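Local coordinates for protein Cdhr2 (Mus musculus, PDB 5CYX), which probably mediates calcium-dependent heterophilic adhesion to CDHR5 on adjacent microvilli, thereby controlling how microvilli pack at the apical surface of epithelial cells, at residues 216-221 and 248-253; 256-261 and 303-308; 97-102 and 187-192. All coordinates share one frame; numbering follows the deposited sequence.

Interaction 1 of 3, residues 216-221 and 248-253; sequences PDLDPR and DSDKGI. With CA (calcium ion), chain F; CA (calcium ion), chain E.
Pro220 and Asp248 bring their CA atoms to 4.2 Å where strands 220-222 and 240-248 meet, beyond which 216-219 and 249-253 continue as loops that close round two calcium ions. Asp250 links the two loops to both ions. With CG anti to its carbonyl carbon (chi1 -55°), its carboxylate reaches the backbone of Asp217 and Leu218. The carboxylate bridges the metals: OD1 of Asp250 binds the chain E calcium at 2.3 Å and OD2 the chain F calcium at 2.2 Å. OD2 also accepts Leu218 N through its syn lone pair, at 3.1 Å, while Asp217 N gives OD1 a weak bond. Leu218 O lies 2.8 Å from Asp250 OD2 because both oxygens bind the chain F calcium. This is the calcium-binding linker between the second and third cadherin repeats, with Asp248 and Asp250 forming the DXD motif. Asp217 OD1 and a water join Asp250 OD1 on the chain E ion, whose site Glu116, Asp214 and Glu215 complete; Glu304 and two waters complete the chain F site. Asp248 OD1 coordinates the latter ion at 2.4 Å and receives Asp250 N, 68° out of the carboxylate plane, in an Asx turn that helps to set the bridging aspartate. Between the two acids, Ser249 turns to the opposite loop, where its OG donates to Asp219 O at 2.7 Å, nearly in line with the carbonyl (163°), and meets the aliphatic part of Arg221 at CD. Were this serine an alanine, Asp219 O would probably lose this donor and the two loops a direct link beside the metal site. At the other end, Ile253 crosses Pro216 at about a right angle, its CD1 3.6 Å from the proline CD.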
loop_
_atom_site.group_PDB
_atom_site.type_symbol
_atom_site.label_atom_id
_atom_site.label_comp_id
_atom_site.label_asym_id
_atom_site.label_seq_id
_atom_site.Cartn_x
_atom_site.Cartn_y
_atom_site.Cartn_z
ATOM N N PRO A 216 0.778 -0.607 27.306
ATOM C CA PRO A 216 1.646 -0.081 28.344
ATOM C C PRO A 216 3.041 0.258 27.801
ATOM O O PRO A 216 3.899 -0.615 27.728
ATOM C CB PRO A 216 1.683 -1.196 29.372
ATOM C CG PRO A 216 1.408 -2.449 28.601
ATOM C CD PRO A 216 0.493 -2.048 27.485
ATOM N N ASP A 217 3.220 1.512 27.389
ATOM C CA ASP A 217 4.511 1.967 26.876
ATOM C C ASP A 217 4.892 3.373 27.300
ATOM O O ASP A 217 5.743 3.969 26.674
ATOM C CB ASP A 217 4.492 1.906 25.343
ATOM C CG ASP A 217 3.450 2.836 24.715
ATOM O OD1 ASP A 217 2.565 3.437 25.397
ATOM O OD2 ASP A 217 3.526 2.953 23.488
ATOM N N LEU A 218 4.269 3.890 28.351
ATOM C CA LEU A 218 4.652 5.149 28.925
ATOM C C LEU A 218 4.949 4.887 30.384
ATOM O O LEU A 218 4.193 4.163 31.094
ATOM C CB LEU A 218 3.524 6.159 28.750
ATOM C CG LEU A 218 3.205 6.563 27.312
ATOM C CD1 LEU A 218 1.944 7.397 27.284
ATOM C CD2 LEU A 218 4.365 7.378 26.732
ATOM N N ASP A 219 6.045 5.473 30.851
ATOM C CA ASP A 219 6.469 5.299 32.233
ATOM C C ASP A 219 5.542 6.072 33.191
ATOM O O ASP A 219 4.839 6.982 32.761
ATOM C CB ASP A 219 7.941 5.743 32.416
ATOM C CG ASP A 219 8.955 4.734 31.826
ATOM O OD1 ASP A 219 8.596 3.564 31.544
ATOM O OD2 ASP A 219 10.126 5.127 31.650
ATOM N N PRO A 220 5.535 5.698 34.484
ATOM C CA PRO A 220 4.810 6.465 35.506
ATOM C C PRO A 220 5.437 7.815 35.830
ATOM O O PRO A 220 6.642 7.967 35.690
ATOM C CB PRO A 220 4.909 5.573 36.732
ATOM C CG PRO A 220 6.193 4.858 36.538
ATOM C CD PRO A 220 6.256 4.555 35.070
ATOM N N ARG A 221 4.625 8.768 36.287
ATOM C CA ARG A 221 5.095 10.118 36.665
ATOM C C ARG A 221 4.641 10.538 38.053
ATOM O O ARG A 221 3.456 10.466 38.384
ATOM C CB ARG A 221 4.559 11.151 35.692
ATOM C CG ARG A 221 5.278 11.162 34.372
ATOM C CD ARG A 221 4.506 12.005 33.371
ATOM N NE ARG A 221 5.406 12.763 32.498
ATOM C CZ ARG A 221 6.116 13.845 32.850
ATOM N NH1 ARG A 221 6.905 14.420 31.947
ATOM N NH2 ARG A 221 6.068 14.349 34.086
ATOM N N ASP A 248 0.506 5.983 36.546
ATOM C CA ASP A 248 0.754 5.457 35.216
ATOM C C ASP A 248 0.314 6.488 34.174
ATOM O O ASP A 248 -0.823 6.959 34.206
ATOM C CB ASP A 248 -0.019 4.153 35.073
ATOM C CG ASP A 248 0.164 3.493 33.751
ATOM O OD1 ASP A 248 1.025 3.942 32.971
ATOM O OD2 ASP A 248 -0.548 2.495 33.504
ATOM N N SER A 249 1.226 6.845 33.255
ATOM C CA SER A 249 0.904 7.790 32.189
ATOM C C SER A 249 0.007 7.188 31.135
ATOM O O SER A 249 -0.614 7.911 30.368
ATOM C CB SER A 249 2.194 8.352 31.552
ATOM O OG SER A 249 2.957 8.957 32.544
ATOM N N ASP A 250 -0.096 5.844 31.095
ATOM C CA ASP A 250 -1.038 5.201 30.202
ATOM C C ASP A 250 -2.425 5.258 30.874
ATOM O O ASP A 250 -2.808 4.374 31.686
ATOM C CB ASP A 250 -0.620 3.754 29.859
ATOM C CG ASP A 250 0.798 3.656 29.284
ATOM O OD1 ASP A 250 0.980 3.981 28.135
ATOM O OD2 ASP A 250 1.745 3.257 30.003
ATOM N N LYS A 251 -3.199 6.263 30.490
ATOM C CA LYS A 251 -4.476 6.593 31.146
ATOM C C LYS A 251 -5.600 5.624 30.770
ATOM O O LYS A 251 -6.599 5.608 31.420
ATOM C CB LYS A 251 -4.931 8.037 30.882
ATOM C CG LYS A 251 -3.901 9.109 31.210
ATOM C CD LYS A 251 -3.572 9.179 32.689
ATOM C CE LYS A 251 -2.532 10.256 32.942
ATOM N NZ LYS A 251 -1.898 10.104 34.276
ATOM N N GLY A 252 -5.431 4.856 29.712
ATOM C CA GLY A 252 -6.325 3.772 29.384
ATOM C C GLY A 252 -6.071 2.498 30.171
ATOM O O GLY A 252 -6.806 1.545 30.034
ATOM N N ILE A 253 -5.011 2.499 30.964
ATOM C CA ILE A 253 -4.548 1.379 31.720
ATOM C C ILE A 253 -4.589 1.677 33.201
ATOM O O ILE A 253 -5.193 0.917 33.931
ATOM C CB ILE A 253 -3.140 0.881 31.235
ATOM C CG1 ILE A 253 -3.261 0.294 29.820
ATOM C CG2 ILE A 253 -2.593 -0.250 32.120
ATOM C CD1 ILE A 253 -1.944 0.165 29.036
HETATM CA CA CA F . 2.688 2.583 31.863
HETATM CA CA CA E . 0.274 3.645 25.933
HETATM O O HOH W 1 0.823 0.923 31.831
HETATM O O HOH W 2 -0.025 5.757 24.888
HETATM O O HOH W 3 4.310 0.990 30.718
#

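Interaction 2 of 3, residues 256-261 and 303-308; sequences IVTYSV and TEKNLN. With CA (calcium ion), chain F.
Lys305 and Ile256 meet at the end of an antiparallel pairing, their side chains lying side by side and pointing the same way. Lys305 N donates to Ile256 O at 3.0 Å, close to the line of the carbonyl. Beside this bond the lysine methylenes run along the isoleucine, with Lys305 CD 3.7 Å from Ile256 CG2. The contact is made by CG and CD of the lysine; the chain bends at chi3 (76°), and NZ takes no part in it. The side chain of Thr258 crosses that of the lysine at about a right angle, CG2 facing CG.

Thr303 supplies the regular strand pairing. It forms a hydrogen-bonded pair with Thr258, in which Thr303 N reaches Thr258 O at 2.8 Å and Thr258 N reaches Thr303 O at 2.9 Å. Thr258 OG1, held between its own backbone N and carbonyl carbon (chi1 62°), adds a weak third bond to Thr303 O at 3.5 Å. On this face a water 2.7 Å from Thr303 OG1 links it to Ser260 OG.

The adjoining non-hydrogen-bonded pair, Val257 and Glu304, points to the other face. Glu304 continues from there as an extended chain to the chain F calcium, which it grips with both carboxylate oxygens, OE1 at 2.4 Å and OE2 at 2.5 Å.

The pairing belongs to the third cadherin repeat, a beta sandwich. Strand 257-264 is the outermost strand of one sheet, next to 295-304, which is followed by 315-324 and 228-231. Across the sandwich, Tyr259 and Val261 pack on strand 270-272, and Tyr259 OH bonds to Ala246 N in strand 240-248.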
loop_
_atom_site.group_PDB
_atom_site.type_symbol
_atom_site.label_atom_id
_atom_site.label_comp_id
_atom_site.label_asym_id
_atom_site.label_seq_id
_atom_site.Cartn_x
_atom_site.Cartn_y
_atom_site.Cartn_z
ATOM N N ILE A 256 -1.363 -0.287 38.627
ATOM C CA ILE A 256 -0.937 0.002 39.981
ATOM C C ILE A 256 0.583 0.296 40.039
ATOM O O ILE A 256 1.366 -0.283 39.277
ATOM C CB ILE A 256 -1.241 -1.194 40.924
ATOM C CG1 ILE A 256 -2.766 -1.448 40.995
ATOM C CG2 ILE A 256 -0.728 -0.904 42.330
ATOM C CD1 ILE A 256 -3.153 -2.674 41.808
ATOM N N VAL A 257 0.990 1.166 40.962
ATOM C CA VAL A 257 2.400 1.479 41.145
ATOM C C VAL A 257 2.892 1.082 42.531
ATOM O O VAL A 257 2.183 1.290 43.502
ATOM C CB VAL A 257 2.658 2.991 40.913
ATOM C CG1 VAL A 257 4.065 3.342 41.305
ATOM C CG2 VAL A 257 2.395 3.334 39.472
ATOM N N THR A 258 4.108 0.534 42.609
ATOM C CA THR A 258 4.785 0.330 43.882
ATOM C C THR A 258 6.036 1.175 43.945
ATOM O O THR A 258 6.440 1.769 42.958
ATOM C CB THR A 258 5.134 -1.135 44.138
ATOM O OG1 THR A 258 6.034 -1.591 43.135
ATOM C CG2 THR A 258 3.913 -1.970 44.086
ATOM N N TYR A 259 6.633 1.248 45.127
ATOM C CA TYR A 259 7.709 2.201 45.401
ATOM C C TYR A 259 8.799 1.464 46.140
ATOM O O TYR A 259 8.540 0.504 46.815
ATOM C CB TYR A 259 7.191 3.359 46.283
ATOM C CG TYR A 259 5.964 4.046 45.702
ATOM C CD1 TYR A 259 4.657 3.592 45.963
ATOM C CD2 TYR A 259 6.107 5.128 44.889
ATOM C CE1 TYR A 259 3.545 4.228 45.395
ATOM C CE2 TYR A 259 5.022 5.753 44.330
ATOM C CZ TYR A 259 3.757 5.336 44.581
ATOM O OH TYR A 259 2.753 6.037 43.951
ATOM N N SER A 260 10.031 1.909 45.989
ATOM C CA SER A 260 11.151 1.457 46.824
ATOM C C SER A 260 12.124 2.635 46.944
ATOM O O SER A 260 12.122 3.510 46.111
ATOM C CB SER A 260 11.844 0.243 46.200
ATOM O OG SER A 260 12.217 0.528 44.851
ATOM N N VAL A 261 12.871 2.655 48.036
ATOM C CA VAL A 261 13.930 3.592 48.263
ATOM C C VAL A 261 15.134 2.982 47.566
ATOM O O VAL A 261 15.622 1.912 47.959
ATOM C CB VAL A 261 14.218 3.795 49.754
ATOM C CG1 VAL A 261 15.409 4.733 49.937
ATOM C CG2 VAL A 261 12.989 4.372 50.422
ATOM N N THR A 303 7.590 1.932 40.359
ATOM C CA THR A 303 7.621 0.890 39.339
ATOM C C THR A 303 6.190 0.375 39.154
ATOM O O THR A 303 5.512 0.032 40.131
ATOM C CB THR A 303 8.521 -0.285 39.786
ATOM O OG1 THR A 303 9.798 0.207 40.206
ATOM C CG2 THR A 303 8.720 -1.273 38.684
ATOM N N GLU A 304 5.738 0.326 37.904
ATOM C CA GLU A 304 4.453 -0.250 37.572
ATOM C C GLU A 304 4.493 -1.732 37.880
ATOM O O GLU A 304 5.548 -2.347 37.881
ATOM C CB GLU A 304 4.081 0.017 36.118
ATOM C CG GLU A 304 3.814 1.498 35.877
ATOM C CD GLU A 304 3.517 1.876 34.439
ATOM O OE1 GLU A 304 3.167 1.022 33.621
ATOM O OE2 GLU A 304 3.550 3.068 34.120
ATOM N N LYS A 305 3.343 -2.307 38.161
ATOM C CA LYS A 305 3.308 -3.701 38.571
ATOM C C LYS A 305 3.506 -4.637 37.404
ATOM O O LYS A 305 4.113 -5.674 37.558
ATOM C CB LYS A 305 2.024 -4.013 39.325
ATOM C CG LYS A 305 2.057 -3.463 40.751
ATOM C CD LYS A 305 1.012 -4.090 41.679
ATOM C CE LYS A 305 1.390 -5.484 42.137
ATOM N NZ LYS A 305 0.284 -6.074 42.949
ATOM N N ASN A 306 3.006 -4.264 36.237
ATOM C CA ASN A 306 3.177 -5.053 35.035
ATOM C C ASN A 306 4.287 -4.492 34.159
ATOM O O ASN A 306 4.575 -3.287 34.185
ATOM C CB ASN A 306 1.864 -5.109 34.258
ATOM C CG ASN A 306 0.758 -5.757 35.076
ATOM O OD1 ASN A 306 -0.029 -5.083 35.742
ATOM N ND2 ASN A 306 0.762 -7.069 35.105
ATOM N N LEU A 307 4.895 -5.391 33.383
ATOM C CA LEU A 307 5.978 -5.030 32.482
ATOM C C LEU A 307 5.383 -4.307 31.305
ATOM O O LEU A 307 4.239 -4.530 30.949
ATOM C CB LEU A 307 6.753 -6.278 32.007
ATOM C CG LEU A 307 7.415 -7.135 33.107
ATOM C CD1 LEU A 307 8.088 -8.349 32.481
ATOM C CD2 LEU A 307 8.405 -6.352 33.952
ATOM N N ASN A 308 6.176 -3.454 30.689
ATOM C CA ASN A 308 5.749 -2.748 29.501
ATOM C C ASN A 308 5.717 -3.680 28.289
ATOM O O ASN A 308 6.053 -4.851 28.402
ATOM C CB ASN A 308 6.575 -1.458 29.309
ATOM C CG ASN A 308 8.050 -1.697 28.919
ATOM O OD1 ASN A 308 8.462 -2.768 28.457
ATOM N ND2 ASN A 308 8.832 -0.657 29.077
HETATM CA CA CA F . 2.688 2.583 31.863
HETATM O O HOH W 4 10.031 0.712 42.841
HETATM O O HOH W 3 4.310 0.990 30.718
HETATM O O HOH W 1 0.823 0.923 31.831
#

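Interaction 3 of 3, residues 97-102 and 187-192; sequences DRNDNI and ACDSGG. With CA (calcium ion), chain C; CA (calcium ion), chain D; CA (calcium ion), chain B.
Asn99 and Asp189 face each other from opposite directions and share a calcium ion, that of chain D. Coordination is the first kind of interaction. Asn99 OD1 binds the ion at 2.3 Å, Asn101 O also binds it at 2.3 Å, and Asp189 OD2 reaches it from the other segment at 2.5 Å. Asp131, Asp133 and Ala137 complete this site. On the far side of 97-102, Asp97 OD1, Arg98 O and Asp100 OD1 bind the chain C calcium, and Asp100 OD2 binds that of chain B. Residues 97-101 thus form the DXNDN motif of the linker between the first and second cadherin repeats, and serve three ions within five residues.

Hydrogen bonds form the second kind. With CG anti to the backbone N (chi1 -165°), the amide of Asn99 extends toward Asp189 and the ion, and ND2 donates to Asp189 OD2 at 2.9 Å and, weakly, to OD1 at 3.3 Å. The bond to OD2 lies in the plane of the amide but comes 42° out of the carboxylate plane, and the two planes stand 53° apart. Asp189 OD1 accepts Gly191 N at 3.2 Å in an Asx turn that leads the chain on to Gly192. The main chain of 97-102 is sharply bent as well: Asp100 N bonds to Arg98 O at 2.8 Å, with Asn99 at the centre of an inverse gamma turn.

Close packing comes last. Gly192 lies against Asn99, where a CB on the glycine would come tight against Asn99 CB, and Ile193 shares a backbone hydrogen bond with Asn99.

Asn99 therefore uses both ends of its amide, oxygen to the metal and nitrogen to Asp189, which fixes its rotation; the calcium probably offsets the charge that the crowded oxygens bring.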
loop_
_atom_site.group_PDB
_atom_site.type_symbol
_atom_site.label_atom_id
_atom_site.label_comp_id
_atom_site.label_asym_id
_atom_site.label_seq_id
_atom_site.Cartn_x
_atom_site.Cartn_y
_atom_site.Cartn_z
ATOM N N ASP A 97 -24.848 -1.162 -22.217
ATOM C CA ASP A 97 -24.695 -0.757 -20.840
ATOM C C ASP A 97 -24.506 0.766 -20.773
ATOM O O ASP A 97 -23.783 1.357 -21.619
ATOM C CB ASP A 97 -23.472 -1.459 -20.185
ATOM C CG ASP A 97 -23.453 -1.314 -18.646
ATOM O OD1 ASP A 97 -24.520 -1.054 -18.021
ATOM O OD2 ASP A 97 -22.338 -1.408 -18.068
ATOM N N ARG A 98 -25.185 1.387 -19.802
ATOM C CA ARG A 98 -24.881 2.819 -19.448
ATOM C C ARG A 98 -24.696 2.928 -17.911
ATOM O O ARG A 98 -25.130 2.010 -17.122
ATOM C CB ARG A 98 -25.980 3.723 -19.953
ATOM C CG ARG A 98 -26.090 3.806 -21.467
ATOM C CD ARG A 98 -25.098 4.809 -21.991
ATOM N NE ARG A 98 -25.084 4.893 -23.442
ATOM C CZ ARG A 98 -24.399 4.116 -24.261
ATOM N NH1 ARG A 98 -24.459 4.335 -25.559
ATOM N NH2 ARG A 98 -23.653 3.113 -23.822
ATOM N N ASN A 99 -24.019 3.984 -17.468
ATOM C CA ASN A 99 -23.730 4.138 -16.059
ATOM C C ASN A 99 -24.949 4.651 -15.260
ATOM O O ASN A 99 -24.997 5.846 -14.869
ATOM C CB ASN A 99 -22.532 5.022 -15.838
ATOM C CG ASN A 99 -21.990 4.926 -14.464
ATOM O OD1 ASN A 99 -22.394 4.070 -13.679
ATOM N ND2 ASN A 99 -21.099 5.814 -14.142
ATOM N N ASP A 100 -25.903 3.741 -15.024
ATOM C CA ASP A 100 -27.106 4.039 -14.233
ATOM C C ASP A 100 -27.061 3.339 -12.885
ATOM O O ASP A 100 -28.046 3.384 -12.189
ATOM C CB ASP A 100 -28.386 3.587 -14.982
ATOM C CG ASP A 100 -28.350 2.055 -15.360
ATOM O OD1 ASP A 100 -27.287 1.410 -15.294
ATOM O OD2 ASP A 100 -29.390 1.476 -15.668
ATOM N N ASN A 101 -25.979 2.628 -12.513
ATOM C CA ASN A 101 -25.957 2.117 -11.117
ATOM C C ASN A 101 -24.879 2.785 -10.279
ATOM O O ASN A 101 -23.883 3.256 -10.844
ATOM C CB ASN A 101 -25.838 0.608 -11.055
ATOM C CG ASN A 101 -27.109 -0.084 -11.457
ATOM O OD1 ASN A 101 -28.069 -0.157 -10.670
ATOM N ND2 ASN A 101 -27.147 -0.587 -12.663
ATOM N N ILE A 102 -25.146 2.881 -8.958
ATOM C CA ILE A 102 -24.162 3.375 -7.983
ATOM C C ILE A 102 -23.434 2.260 -7.185
ATOM O O ILE A 102 -23.965 1.138 -7.019
ATOM C CB ILE A 102 -24.725 4.375 -6.966
ATOM C CG1 ILE A 102 -25.802 3.723 -6.050
ATOM C CG2 ILE A 102 -25.380 5.576 -7.656
ATOM C CD1 ILE A 102 -26.265 4.661 -4.949
ATOM N N ALA A 187 -17.500 5.719 -2.110
ATOM C CA ALA A 187 -17.047 4.906 -3.209
ATOM C C ALA A 187 -17.674 5.493 -4.453
ATOM O O ALA A 187 -18.862 5.768 -4.434
ATOM C CB ALA A 187 -17.463 3.432 -3.008
ATOM N N CYS A 188 -16.871 5.725 -5.492
ATOM C CA CYS A 188 -17.386 6.112 -6.799
ATOM C C CYS A 188 -16.987 5.079 -7.836
ATOM O O CYS A 188 -16.060 4.292 -7.625
ATOM C CB CYS A 188 -16.874 7.495 -7.224
ATOM S SG CYS A 188 -17.169 8.767 -5.967
ATOM N N ASP A 189 -17.684 5.071 -8.958
ATOM C CA ASP A 189 -17.229 4.276 -10.052
ATOM C C ASP A 189 -16.173 5.130 -10.803
ATOM O O ASP A 189 -15.896 6.306 -10.442
ATOM C CB ASP A 189 -18.386 3.747 -10.924
ATOM C CG ASP A 189 -19.279 4.832 -11.466
ATOM O OD1 ASP A 189 -18.765 5.918 -11.770
ATOM O OD2 ASP A 189 -20.523 4.610 -11.557
ATOM N N SER A 190 -15.658 4.568 -11.865
ATOM C CA SER A 190 -14.565 5.159 -12.630
ATOM C C SER A 190 -15.139 5.833 -13.905
ATOM O O SER A 190 -14.439 6.114 -14.838
ATOM C CB SER A 190 -13.533 4.068 -12.972
ATOM O OG SER A 190 -13.078 3.366 -11.815
ATOM N N GLY A 191 -16.444 6.121 -13.918
ATOM C CA GLY A 191 -17.072 6.831 -15.009
ATOM C C GLY A 191 -17.502 5.943 -16.152
ATOM O O GLY A 191 -17.106 4.751 -16.278
ATOM N N GLY A 192 -18.299 6.566 -16.994
ATOM C CA GLY A 192 -19.028 5.956 -18.104
ATOM C C GLY A 192 -19.927 7.055 -18.705
ATOM O O GLY A 192 -19.608 8.249 -18.627
HETATM CA CA CA C . -25.971 -0.172 -16.443
HETATM CA CA CA D . -21.945 2.592 -11.954
HETATM CA CA CA B . -29.919 -0.627 -15.884
HETATM O O HOH W 5 -30.305 -0.533 -13.454
#

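Overall arrangement
Interactions 1 and 3 occupy the two successive repeat junctions of an elongated chain, their centres about 50 Å apart, and both depend on carboxylates and backbone oxygens bound to calcium; interaction 3 also uses a side-chain amide oxygen. Interaction 3 is buried and small, carried chiefly by one asparagine and one aspartate. Interaction 1 is only partly buried and adds a serine bond and a proline-isoleucine contact. Interaction 2 is a surface pairing of regular strands within the third repeat, where main-chain bonds and lysine methylenes do most of the work. Its centre lies about 11 Å from that of interaction 1, and Glu304 joins Leu218, Asp248 and Asp250 at the chain F calcium.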